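Local coordinates for periplasmic binding protein (PDB 5GJ3) that binds heme in the periplasm, here as a pair of heme molecules, and probably passes it on to a bacterial heme-uptake transporter, at residues A93-P96 / Q102-I105; K207-V212 / D216-I221; L54-I59 / L79-A84; I18-G23 / E40-L45. All blocks are in the same frame, centred on the assembly; numbering follows the deposited sequence. Where two conformers were deposited one is given.

Contact 1: A93-P96 / Q102-I105; sequences ADPP and QQKI. With ZN (zinc ion), chain D.
Asp-94 and Lys-104 meet at the C-terminal end of a parallel sheet in a beta-alpha unit, where the loop after strand 89-92 meets the helix it leads into, helix 100-111. The carboxylate is shared between two cations. OD2 of Asp-94 binds the zinc ion at 2.0 Å, while OD1 of Asp-94 takes the salt bridge from NZ of Lys-104 at 2.9 Å. The ammonium comes from above, about 45° out of the carboxylate plane. Lysine suits the place because its long chain can leave a helix and still bend, at chi3 (-70°), toward Asp-94; its NZ is gripped further by Asp-14, a second zinc ligand, and by Gly-245 O. The ammonium would be expected to offset part of the negative charge of the three aspartates that bind the zinc ion, Asp-14, Asp-70 and Asp-94. Gln-103 works at the outer side of the contact. Its chain runs out from the helix with CG anti to the backbone N (chi1 -160°) and brings the amide up to the loop. OE1 of Gln-103 lies 3.7 Å from CB of Ala-93. One water donates both to this oxygen (2.8 Å) and to Ala-93 O (2.6 Å).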
loop_
_atom_site.group_PDB
_atom_site.type_symbol
_atom_site.label_atom_id
_atom_site.label_comp_id
_atom_site.label_asym_id
_atom_site.label_seq_id
_atom_site.Cartn_x
_atom_site.Cartn_y
_atom_site.Cartn_z
ATOM N N ALA A 93 -14.496 -4.503 1.178
ATOM C CA ALA A 93 -14.152 -3.111 0.793
ATOM C C ALA A 93 -12.700 -2.832 1.116
ATOM O O ALA A 93 -12.113 -3.451 2.024
ATOM C CB ALA A 93 -15.052 -2.103 1.524
ATOM N N ASP A 94 -12.113 -1.877 0.412
ATOM C CA ASP A 94 -10.760 -1.405 0.783
ATOM C C ASP A 94 -10.665 0.109 0.595
ATOM O O ASP A 94 -9.965 0.538 -0.317
ATOM C CB ASP A 94 -9.711 -2.103 -0.102
ATOM C CG ASP A 94 -8.256 -1.854 0.363
ATOM O OD1 ASP A 94 -7.998 -1.312 1.493
ATOM O OD2 ASP A 94 -7.370 -2.225 -0.434
ATOM N N PRO A 95 -11.396 0.903 1.411
ATOM C CA PRO A 95 -11.421 2.367 1.336
ATOM C C PRO A 95 -10.021 2.987 1.654
ATOM O O PRO A 95 -9.205 2.359 2.342
ATOM C CB PRO A 95 -12.441 2.738 2.424
ATOM C CG PRO A 95 -12.283 1.625 3.449
ATOM C CD PRO A 95 -12.213 0.420 2.536
ATOM N N PRO A 96 -9.745 4.206 1.151
ATOM C CA PRO A 96 -8.554 4.985 1.553
ATOM C C PRO A 96 -8.768 5.612 2.946
ATOM O O PRO A 96 -9.089 6.788 3.060
ATOM C CB PRO A 96 -8.468 6.049 0.451
ATOM C CG PRO A 96 -9.910 6.263 0.056
ATOM C CD PRO A 96 -10.525 4.888 0.097
ATOM N N GLN A 102 -7.977 -2.634 10.021
ATOM C CA GLN A 102 -8.851 -3.372 10.964
ATOM C C GLN A 102 -10.042 -4.095 10.249
ATOM O O GLN A 102 -10.397 -5.242 10.547
ATOM C CB GLN A 102 -9.294 -2.379 12.052
ATOM C CG GLN A 102 -10.615 -2.616 12.750
ATOM C CD GLN A 102 -11.882 -2.255 11.955
ATOM O OE1 GLN A 102 -12.798 -3.083 11.857
ATOM N NE2 GLN A 102 -11.951 -1.024 11.408
ATOM N N GLN A 103 -10.676 -3.391 9.325
ATOM C CA GLN A 103 -11.778 -3.982 8.580
ATOM C C GLN A 103 -11.320 -5.198 7.752
ATOM O O GLN A 103 -11.974 -6.230 7.755
ATOM C CB GLN A 103 -12.349 -2.895 7.685
ATOM C CG GLN A 103 -13.739 -3.100 7.172
ATOM C CD GLN A 103 -14.103 -1.872 6.357
ATOM O OE1 GLN A 103 -14.321 -1.952 5.148
ATOM N NE2 GLN A 103 -14.042 -0.700 7.004
ATOM N N LYS A 104 -10.188 -5.089 7.056
ATOM C CA LYS A 104 -9.716 -6.209 6.230
ATOM C C LYS A 104 -9.267 -7.391 7.092
ATOM O O LYS A 104 -9.463 -8.596 6.720
ATOM C CB LYS A 104 -8.589 -5.757 5.284
ATOM C CG LYS A 104 -9.112 -4.843 4.155
ATOM C CD LYS A 104 -7.983 -4.426 3.187
ATOM C CE LYS A 104 -6.977 -3.486 3.770
ATOM N NZ LYS A 104 -5.964 -2.949 2.756
ATOM N N ILE A 105 -8.667 -7.049 8.236
ATOM C CA ILE A 105 -8.222 -8.102 9.174
ATOM C C ILE A 105 -9.410 -8.903 9.696
ATOM O O ILE A 105 -9.371 -10.143 9.652
ATOM C CB ILE A 105 -7.355 -7.541 10.328
ATOM C CG1 ILE A 105 -5.972 -7.121 9.788
ATOM C CG2 ILE A 105 -7.195 -8.572 11.460
ATOM C CD1 ILE A 105 -5.306 -6.113 10.700
HETATM ZN ZN ZN D . -6.545 -4.012 -1.003
HETATM O O HOH W 1 -12.639 -4.055 4.512
HETATM O O HOH W 2 -5.973 -4.310 -2.843
#

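Contact 2: K207-V212 / D216-I221; sequences KGLESV and DGLLKI
Val-212 O rests directly against Gly-217, 3.1 Å from its CA, in a CA-H...O contact with an angle of 155° at the hydrogen. Glycine suits this position because its bare alpha carbon lets the carbonyl come so near; CA of Val-212 and CA of Gly-217 are 5.3 Å apart. With chi1 at -63°, CG1 of Val-212 lies anti to the carbonyl carbon and meets CD1 of Ile-221 at 4.3 Å, while CG2, between the backbone N and the carbonyl carbon, packs against Leu-218, 3.9 Å from its CB. A beta-branched valine thus serves two partners from one short stem. Leu-209, one turn earlier on its helix, reaches CB of Leu-218 with CD1 at 4.0 Å; the two leucine chains cross at about a right angle.

Further out, hydrogen bonds set the pieces in place. Ser-211 OG donates to Gly-208 O at 2.6 Å as helix 206-211 runs out, and OG also bonds to Gly-152 N. A type I turn from Leu-218 to Ile-221 swings the isoleucine back toward Val-212. Leu-150 of strand 144-151 touches both Val-212 and Leu-218; Leu-209 touches Ala-237 and Leu-218 touches Ile-235, both of strand 235-238. Two short helices in sequence, laid over a sheet, make up part of the beta-alpha-beta crossover between the parallel neighbours 201-205 and 235-238 in the C-terminal lobe of a periplasmic binding protein.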
loop_
_atom_site.group_PDB
_atom_site.type_symbol
_atom_site.label_atom_id
_atom_site.label_comp_id
_atom_site.label_asym_id
_atom_site.label_seq_id
_atom_site.Cartn_x
_atom_site.Cartn_y
_atom_site.Cartn_z
ATOM N N LYS A 207 10.821 0.678 -6.155
ATOM C CA LYS A 207 10.963 0.318 -7.591
ATOM C C LYS A 207 10.990 1.545 -8.478
ATOM O O LYS A 207 11.772 1.613 -9.435
ATOM C CB LYS A 207 9.855 -0.618 -8.091
ATOM C CG LYS A 207 9.837 -1.990 -7.437
ATOM C CD LYS A 207 9.735 -3.104 -8.485
ATOM C CE LYS A 207 9.187 -4.407 -7.913
ATOM N NZ LYS A 207 9.691 -4.701 -6.539
ATOM N N GLY A 208 10.124 2.510 -8.171
ATOM C CA GLY A 208 10.086 3.776 -8.899
ATOM C C GLY A 208 11.415 4.490 -8.889
ATOM O O GLY A 208 11.885 4.929 -9.930
ATOM N N LEU A 209 12.002 4.652 -7.711
ATOM C CA LEU A 209 13.305 5.271 -7.597
ATOM C C LEU A 209 14.383 4.507 -8.381
ATOM O O LEU A 209 15.211 5.121 -9.055
ATOM C CB LEU A 209 13.719 5.436 -6.131
ATOM C CG LEU A 209 15.062 6.135 -5.901
ATOM C CD1 LEU A 209 14.987 7.579 -6.429
ATOM C CD2 LEU A 209 15.490 6.044 -4.434
ATOM N N GLU A 210 14.379 3.174 -8.288
ATOM C CA GLU A 210 15.276 2.385 -9.129
ATOM C C GLU A 210 15.027 2.630 -10.641
ATOM O O GLU A 210 15.975 2.851 -11.392
ATOM C CB GLU A 210 15.220 0.895 -8.767
ATOM C CG GLU A 210 16.576 0.228 -8.953
ATOM C CD GLU A 210 16.498 -1.295 -9.096
ATOM O OE1 GLU A 210 15.467 -1.907 -8.711
ATOM O OE2 GLU A 210 17.492 -1.875 -9.604
ATOM N N SER A 211 13.767 2.614 -11.077
ATOM C CA SER A 211 13.438 2.858 -12.484
ATOM C C SER A 211 13.884 4.223 -13.077
ATOM O O SER A 211 13.845 4.382 -14.282
ATOM C CB SER A 211 11.948 2.755 -12.697
ATOM O OG SER A 211 11.387 3.989 -12.338
ATOM N N VAL A 212 14.227 5.228 -12.252
ATOM C CA VAL A 212 14.759 6.493 -12.799
ATOM C C VAL A 212 16.262 6.630 -12.585
ATOM O O VAL A 212 16.807 7.694 -12.802
ATOM C CB VAL A 212 14.004 7.778 -12.263
ATOM C CG1 VAL A 212 12.548 7.770 -12.694
ATOM C CG2 VAL A 212 14.141 7.939 -10.747
ATOM N N ASP A 216 20.297 10.164 -7.852
ATOM C CA ASP A 216 20.974 10.889 -8.933
ATOM C C ASP A 216 20.094 11.040 -10.177
ATOM O O ASP A 216 19.925 12.162 -10.670
ATOM C CB ASP A 216 22.340 10.276 -9.256
ATOM C CG ASP A 216 23.374 10.539 -8.152
ATOM O OD1 ASP A 216 23.161 11.423 -7.288
ATOM O OD2 ASP A 216 24.425 9.867 -8.161
ATOM N N GLY A 217 19.463 9.968 -10.642
ATOM C CA GLY A 217 18.521 10.119 -11.764
ATOM C C GLY A 217 17.276 10.946 -11.424
ATOM O O GLY A 217 16.849 11.805 -12.198
ATOM N N LEU A 218 16.671 10.699 -10.263
ATOM C CA LEU A 218 15.432 11.418 -9.894
ATOM C C LEU A 218 15.639 12.945 -9.967
ATOM O O LEU A 218 14.822 13.687 -10.496
ATOM C CB LEU A 218 14.983 11.010 -8.459
ATOM C CG LEU A 218 13.797 11.768 -7.820
ATOM C CD1 LEU A 218 12.543 11.374 -8.566
ATOM C CD2 LEU A 218 13.621 11.455 -6.336
ATOM N N LEU A 219 16.756 13.399 -9.432
ATOM C CA LEU A 219 17.032 14.830 -9.370
ATOM C C LEU A 219 17.457 15.436 -10.706
ATOM O O LEU A 219 17.654 16.661 -10.788
ATOM C CB LEU A 219 18.064 15.140 -8.274
ATOM C CG LEU A 219 17.479 14.723 -6.919
ATOM C CD1 LEU A 219 18.410 15.098 -5.783
ATOM C CD2 LEU A 219 16.085 15.335 -6.745
ATOM N N LYS A 220 17.579 14.599 -11.745
ATOM C CA LYS A 220 17.771 15.074 -13.114
ATOM C C LYS A 220 16.428 15.383 -13.773
ATOM O O LYS A 220 16.378 15.977 -14.844
ATOM C CB LYS A 220 18.566 14.055 -13.946
ATOM C CG LYS A 220 20.059 14.011 -13.632
ATOM C CD LYS A 220 20.776 12.948 -14.458
ATOM C CE LYS A 220 20.422 13.052 -15.935
ATOM N NZ LYS A 220 21.268 12.169 -16.790
ATOM N N ILE A 221 15.331 14.970 -13.142
ATOM C CA ILE A 221 13.985 15.306 -13.634
ATOM C C ILE A 221 13.771 16.821 -13.442
ATOM O O ILE A 221 14.044 17.376 -12.356
ATOM C CB ILE A 221 12.878 14.489 -12.927
ATOM C CG1 ILE A 221 13.021 12.986 -13.250
ATOM C CG2 ILE A 221 11.503 15.001 -13.321
ATOM C CD1 ILE A 221 12.107 12.082 -12.421
#

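Contact 3: L54-I59 / L79-A84; sequences LSAEGI and LAQIRA
The NH2 end of the Gln-81 amide meets the methyl of Ala-56, where helices 56-60 and 76-84 pack beside each other in the N-terminal lobe, a parallel sheet flanked by helices. NE2 of Gln-81 is 3.2 Å from CB of Ala-56, a short approach whose detail is doubtful. The methyl is displaced from the amide plane and lies beyond the nitrogen. The bend at chi2 (-136°) brings the NH2 end beside the methyl; CB of Gln-81 is independently 3.8 Å from CB of Ala-56. The other flat group, the guanidinium of Arg-83, turns one face to Leu-79 O on its own helix. Alanine suits the crossing because its small side chain lets the backbones approach to 6.4 Å, measured from CA of Ala-56 to CA of Gln-81. Deeper in, the branched chains of Ile-59 and Ile-82 cross at about a right angle above Leu-11, Ile-48 and Leu-89. The start of helix 56-60 is fixed by Ser-55, the N-cap, whose OG accepts from Gly-58 N at 2.8 Å. On the buried side CD1 of Ile-82 touches CG2 of Ile-59 at 3.9 Å.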
loop_
_atom_site.group_PDB
_atom_site.type_symbol
_atom_site.label_atom_id
_atom_site.label_comp_id
_atom_site.label_asym_id
_atom_site.label_seq_id
_atom_site.Cartn_x
_atom_site.Cartn_y
_atom_site.Cartn_z
ATOM N N LEU A 54 -6.921 -10.701 -13.234
ATOM C CA LEU A 54 -6.796 -12.067 -12.744
ATOM C C LEU A 54 -7.183 -13.093 -13.767
ATOM O O LEU A 54 -8.145 -12.907 -14.472
ATOM C CB LEU A 54 -7.683 -12.244 -11.469
ATOM C CG LEU A 54 -7.149 -11.422 -10.273
ATOM C CD1 LEU A 54 -8.322 -11.231 -9.308
ATOM C CD2 LEU A 54 -5.999 -12.053 -9.546
ATOM N N SER A 55 -6.443 -14.201 -13.808
ATOM C CA SER A 55 -6.785 -15.353 -14.666
ATOM C C SER A 55 -7.807 -16.306 -13.972
ATOM O O SER A 55 -7.465 -16.946 -12.960
ATOM C CB SER A 55 -5.558 -16.201 -14.906
ATOM O OG SER A 55 -5.920 -17.372 -15.612
ATOM N N ALA A 56 -9.005 -16.441 -14.528
ATOM C CA ALA A 56 -9.980 -17.405 -14.019
ATOM C C ALA A 56 -9.393 -18.826 -14.029
ATOM O O ALA A 56 -9.479 -19.545 -13.019
ATOM C CB ALA A 56 -11.302 -17.333 -14.814
ATOM N N GLU A 57 -8.795 -19.229 -15.151
ATOM C CA GLU A 57 -8.179 -20.572 -15.253
ATOM C C GLU A 57 -7.002 -20.770 -14.279
ATOM O O GLU A 57 -6.872 -21.828 -13.675
ATOM C CB GLU A 57 -7.756 -20.901 -16.702
ATOM C CG GLU A 57 -6.914 -22.181 -16.880
ATOM C CD GLU A 57 -7.648 -23.492 -16.532
ATOM O OE1 GLU A 57 -8.888 -23.482 -16.294
ATOM O OE2 GLU A 57 -6.980 -24.563 -16.484
ATOM N N GLY A 58 -6.167 -19.747 -14.109
ATOM C CA GLY A 58 -5.091 -19.804 -13.144
ATOM C C GLY A 58 -5.593 -19.999 -11.709
ATOM O O GLY A 58 -4.979 -20.708 -10.927
ATOM N N ILE A 59 -6.694 -19.350 -11.348
ATOM C CA ILE A 59 -7.274 -19.559 -10.025
ATOM C C ILE A 59 -7.924 -20.981 -9.968
ATOM O O ILE A 59 -7.701 -21.738 -9.013
ATOM C CB ILE A 59 -8.386 -18.491 -9.720
ATOM C CG1 ILE A 59 -7.795 -17.087 -9.572
ATOM C CG2 ILE A 59 -9.172 -18.840 -8.449
ATOM C CD1 ILE A 59 -8.803 -15.975 -9.905
ATOM N N LEU A 79 -14.260 -12.779 -11.591
ATOM C CA LEU A 79 -15.058 -13.106 -10.390
ATOM C C LEU A 79 -16.295 -13.935 -10.773
ATOM O O LEU A 79 -16.625 -14.929 -10.101
ATOM C CB LEU A 79 -15.471 -11.834 -9.606
ATOM C CG LEU A 79 -14.336 -10.928 -9.091
ATOM C CD1 LEU A 79 -14.832 -9.723 -8.268
ATOM C CD2 LEU A 79 -13.286 -11.723 -8.357
ATOM N N ALA A 80 -16.966 -13.538 -11.855
ATOM C CA ALA A 80 -18.165 -14.245 -12.334
ATOM C C ALA A 80 -17.879 -15.704 -12.698
ATOM O O ALA A 80 -18.680 -16.579 -12.397
ATOM C CB ALA A 80 -18.848 -13.506 -13.491
ATOM N N GLN A 81 -16.727 -15.993 -13.304
ATOM C CA GLN A 81 -16.399 -17.388 -13.579
ATOM C C GLN A 81 -16.152 -18.177 -12.306
ATOM O O GLN A 81 -16.456 -19.367 -12.262
ATOM C CB GLN A 81 -15.118 -17.474 -14.400
ATOM C CG GLN A 81 -15.286 -16.845 -15.757
ATOM C CD GLN A 81 -14.674 -17.716 -16.801
ATOM O OE1 GLN A 81 -15.290 -18.684 -17.232
ATOM N NE2 GLN A 81 -13.461 -17.395 -17.209
ATOM N N ILE A 82 -15.550 -17.531 -11.300
ATOM C CA ILE A 82 -15.365 -18.184 -9.982
ATOM C C ILE A 82 -16.744 -18.606 -9.428
ATOM O O ILE A 82 -16.890 -19.721 -8.907
ATOM C CB ILE A 82 -14.619 -17.290 -8.916
ATOM C CG1 ILE A 82 -13.261 -16.759 -9.384
ATOM C CG2 ILE A 82 -14.426 -18.008 -7.558
ATOM C CD1 ILE A 82 -12.494 -17.738 -10.220
ATOM N N ARG A 83 -17.729 -17.711 -9.496
ATOM C CA ARG A 83 -19.059 -18.022 -8.978
ATOM C C ARG A 83 -19.692 -19.167 -9.761
ATOM O O ARG A 83 -20.237 -20.116 -9.178
ATOM C CB ARG A 83 -19.963 -16.786 -9.024
ATOM C CG ARG A 83 -19.486 -15.691 -8.090
ATOM C CD ARG A 83 -20.519 -14.578 -7.998
ATOM N NE ARG A 83 -19.822 -13.329 -7.725
ATOM C CZ ARG A 83 -19.523 -12.401 -8.635
ATOM N NH1 ARG A 83 -19.922 -12.501 -9.915
ATOM N NH2 ARG A 83 -18.843 -11.356 -8.236
ATOM N N ALA A 84 -19.607 -19.078 -11.093
ATOM C CA ALA A 84 -20.186 -20.084 -11.989
ATOM C C ALA A 84 -19.551 -21.464 -11.801
ATOM O O ALA A 84 -20.223 -22.459 -12.009
ATOM C CB ALA A 84 -20.079 -19.621 -13.464
#

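Contact 4: I18-G23 / E40-L45; sequences IIFALG and ERTKML
Phe-20 and Arg-41 carry the chief interaction, an edge-to-face meeting of ring and guanidinium. CE1 of Phe-20 stands 3.6 Å above the guanidinium plane of Arg-41, over its centre, and the two planes are 81° apart. The arginine therefore lies at the ring's edge with CZ in the ring plane. The arginine chain gets there by folding at chi3 (44°), which lays the flat group across the end of the ring. Its aliphatic stem joins in, with CB of Arg-41 3.7 Å from CE1 of Phe-20.

Apolar packing finishes the surroundings of the ring. CZ of Phe-20 touches CD1 of Leu-45 at 4.3 Å, again at the edge, and CE2 of Phe-20 meets CG2 of Thr-42 obliquely at 4.1 Å. Threonine suits its place because it is two-sided: the methyl goes to the ring while OG1 turns away to bond with Ala-35 O. Pro-38 also touches the ring, and Leu-45 continues inward onto Val-28 and Val-31.

Helix 13-21 closes in a Schellman motif at Gly-23, whose positive phi suits glycine, and Gly-23 N bonds to Phe-20 O at 3.0 Å. In segment 40-45 a type I turn from Thr-42 to Leu-45 brings the leucine round to the ring.

Helix 13-21 thus meets helix 39-42 and the turn that follows it. The ring gives the guanidinium its C-H edge and not its pi face, so the contact probably rests on dispersion more than on charge; the guanidinium N-H bonds lie in its own plane, across the line to the ring.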
loop_
_atom_site.group_PDB
_atom_site.type_symbol
_atom_site.label_atom_id
_atom_site.label_comp_id
_atom_site.label_asym_id
_atom_site.label_seq_id
_atom_site.Cartn_x
_atom_site.Cartn_y
_atom_site.Cartn_z
ATOM N N ILE A 18 -2.203 -10.375 5.076
ATOM C CA ILE A 18 -3.006 -10.477 6.267
ATOM C C ILE A 18 -3.203 -12.009 6.596
ATOM O O ILE A 18 -3.212 -12.371 7.755
ATOM C CB ILE A 18 -4.402 -9.817 6.069
ATOM C CG1 ILE A 18 -4.296 -8.278 6.134
ATOM C CG2 ILE A 18 -5.370 -10.341 7.136
ATOM C CD1 ILE A 18 -5.562 -7.592 5.630
ATOM N N ILE A 19 -3.378 -12.874 5.595
ATOM C CA ILE A 19 -3.581 -14.317 5.875
ATOM C C ILE A 19 -2.319 -14.837 6.594
ATOM O O ILE A 19 -2.430 -15.587 7.590
ATOM C CB ILE A 19 -3.839 -15.126 4.578
ATOM C CG1 ILE A 19 -5.207 -14.733 3.953
ATOM C CG2 ILE A 19 -3.803 -16.648 4.817
ATOM C CD1 ILE A 19 -5.282 -15.070 2.459
ATOM N N PHE A 20 -1.145 -14.464 6.054
ATOM C CA PHE A 20 0.139 -14.884 6.659
ATOM C C PHE A 20 0.300 -14.290 8.069
ATOM O O PHE A 20 0.694 -14.993 8.975
ATOM C CB PHE A 20 1.343 -14.534 5.741
ATOM C CG PHE A 20 1.584 -15.558 4.636
ATOM C CD1 PHE A 20 2.422 -16.652 4.854
ATOM C CD2 PHE A 20 1.002 -15.405 3.390
ATOM C CE1 PHE A 20 2.629 -17.589 3.866
ATOM C CE2 PHE A 20 1.215 -16.331 2.385
ATOM C CZ PHE A 20 2.023 -17.441 2.627
ATOM N N ALA A 21 -0.108 -13.038 8.289
ATOM C CA ALA A 21 -0.012 -12.422 9.624
ATOM C C ALA A 21 -0.917 -13.057 10.645
ATOM O O ALA A 21 -0.653 -13.000 11.889
ATOM C CB ALA A 21 -0.276 -10.914 9.546
ATOM N N LEU A 22 -2.004 -13.671 10.170
ATOM C CA LEU A 22 -2.917 -14.353 11.089
ATOM C C LEU A 22 -2.443 -15.786 11.418
ATOM O O LEU A 22 -3.064 -16.492 12.230
ATOM C CB LEU A 22 -4.360 -14.388 10.499
ATOM C CG LEU A 22 -5.148 -13.086 10.499
ATOM C CD1 LEU A 22 -6.384 -13.134 9.572
ATOM C CD2 LEU A 22 -5.559 -12.671 11.921
ATOM N N GLY A 23 -1.389 -16.239 10.763
ATOM C CA GLY A 23 -0.886 -17.575 11.014
ATOM C C GLY A 23 -1.354 -18.678 10.060
ATOM O O GLY A 23 -1.086 -19.860 10.330
ATOM N N GLU A 40 9.707 -14.385 1.107
ATOM C CA GLU A 40 10.327 -15.719 1.080
ATOM C C GLU A 40 9.277 -16.811 0.816
ATOM O O GLU A 40 9.569 -17.803 0.144
ATOM C CB GLU A 40 11.096 -16.007 2.368
ATOM C CG GLU A 40 12.139 -14.953 2.754
ATOM C CD GLU A 40 13.219 -14.719 1.701
ATOM O OE1 GLU A 40 13.672 -15.705 1.063
ATOM O OE2 GLU A 40 13.616 -13.537 1.515
ATOM N N ARG A 41 8.060 -16.597 1.326
ATOM C CA ARG A 41 6.967 -17.573 1.202
ATOM C C ARG A 41 6.185 -17.384 -0.090
ATOM O O ARG A 41 5.970 -18.352 -0.812
ATOM C CB ARG A 41 6.098 -17.573 2.469
ATOM C CG ARG A 41 6.999 -17.646 3.707
ATOM C CD ARG A 41 6.418 -18.229 4.988
ATOM N NE ARG A 41 5.651 -19.446 4.740
ATOM C CZ ARG A 41 4.792 -19.978 5.604
ATOM N NH1 ARG A 41 4.605 -19.414 6.789
ATOM N NH2 ARG A 41 4.100 -21.066 5.275
ATOM N N THR A 42 5.823 -16.139 -0.443
ATOM C CA THR A 42 4.976 -15.925 -1.621
ATOM C C THR A 42 5.710 -16.161 -2.944
ATOM O O THR A 42 5.077 -16.509 -3.948
ATOM C CB THR A 42 4.310 -14.498 -1.633
ATOM O OG1 THR A 42 5.329 -13.501 -1.702
ATOM C CG2 THR A 42 3.497 -14.244 -0.349
ATOM N N LYS A 43 7.045 -16.010 -2.965
ATOM C CA LYS A 43 7.794 -16.328 -4.209
ATOM C C LYS A 43 7.646 -17.800 -4.565
ATOM O O LYS A 43 7.731 -18.156 -5.706
ATOM C CB LYS A 43 9.293 -15.963 -4.111
ATOM C CG LYS A 43 10.100 -16.901 -3.230
ATOM C CD LYS A 43 11.481 -16.338 -2.911
ATOM C CE LYS A 43 12.429 -17.435 -2.495
ATOM N NZ LYS A 43 13.501 -16.805 -1.674
ATOM N N MET A 44 7.383 -18.651 -3.583
ATOM C CA MET A 44 7.232 -20.080 -3.878
ATOM C C MET A 44 5.846 -20.480 -4.400
ATOM O O MET A 44 5.608 -21.649 -4.654
ATOM C CB MET A 44 7.562 -20.903 -2.633
ATOM C CG MET A 44 8.917 -20.555 -2.018
ATOM S SD MET A 44 10.377 -20.979 -3.009
ATOM C CE MET A 44 10.117 -20.413 -4.698
ATOM N N LEU A 45 4.914 -19.540 -4.551
ATOM C CA LEU A 45 3.526 -19.983 -4.809
ATOM C C LEU A 45 3.088 -19.745 -6.235
ATOM O O LEU A 45 3.569 -18.829 -6.881
ATOM C CB LEU A 45 2.573 -19.318 -3.807
ATOM C CG LEU A 45 2.659 -19.728 -2.343
ATOM C CD1 LEU A 45 1.886 -18.752 -1.470
ATOM C CD2 LEU A 45 2.134 -21.132 -2.137
#

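Contacts 1, 3 and 4 belong to the N-terminal lobe and contact 2 to the C-terminal lobe. Contact 3 is largely buried, with an isoleucine pair inside and a glutamine amide against an alanine methyl at its rim. Contact 1 is a surface contact, and it alone has a salt bridge across its segments and a metal. Contacts 1 and 4 touch, since CB of Lys-104 lies 3.6 Å from CD1 of Ile-18, so helix 100-111 and helix 13-21 pack together. Contacts 2 and 3 lie farthest apart, about 37 Å between centres. Contacts 2 and 4 are partly buried, but contact 4 sets a charged group against an aromatic edge, while contact 2 is aliphatic apart from a backbone CA-H...O contact.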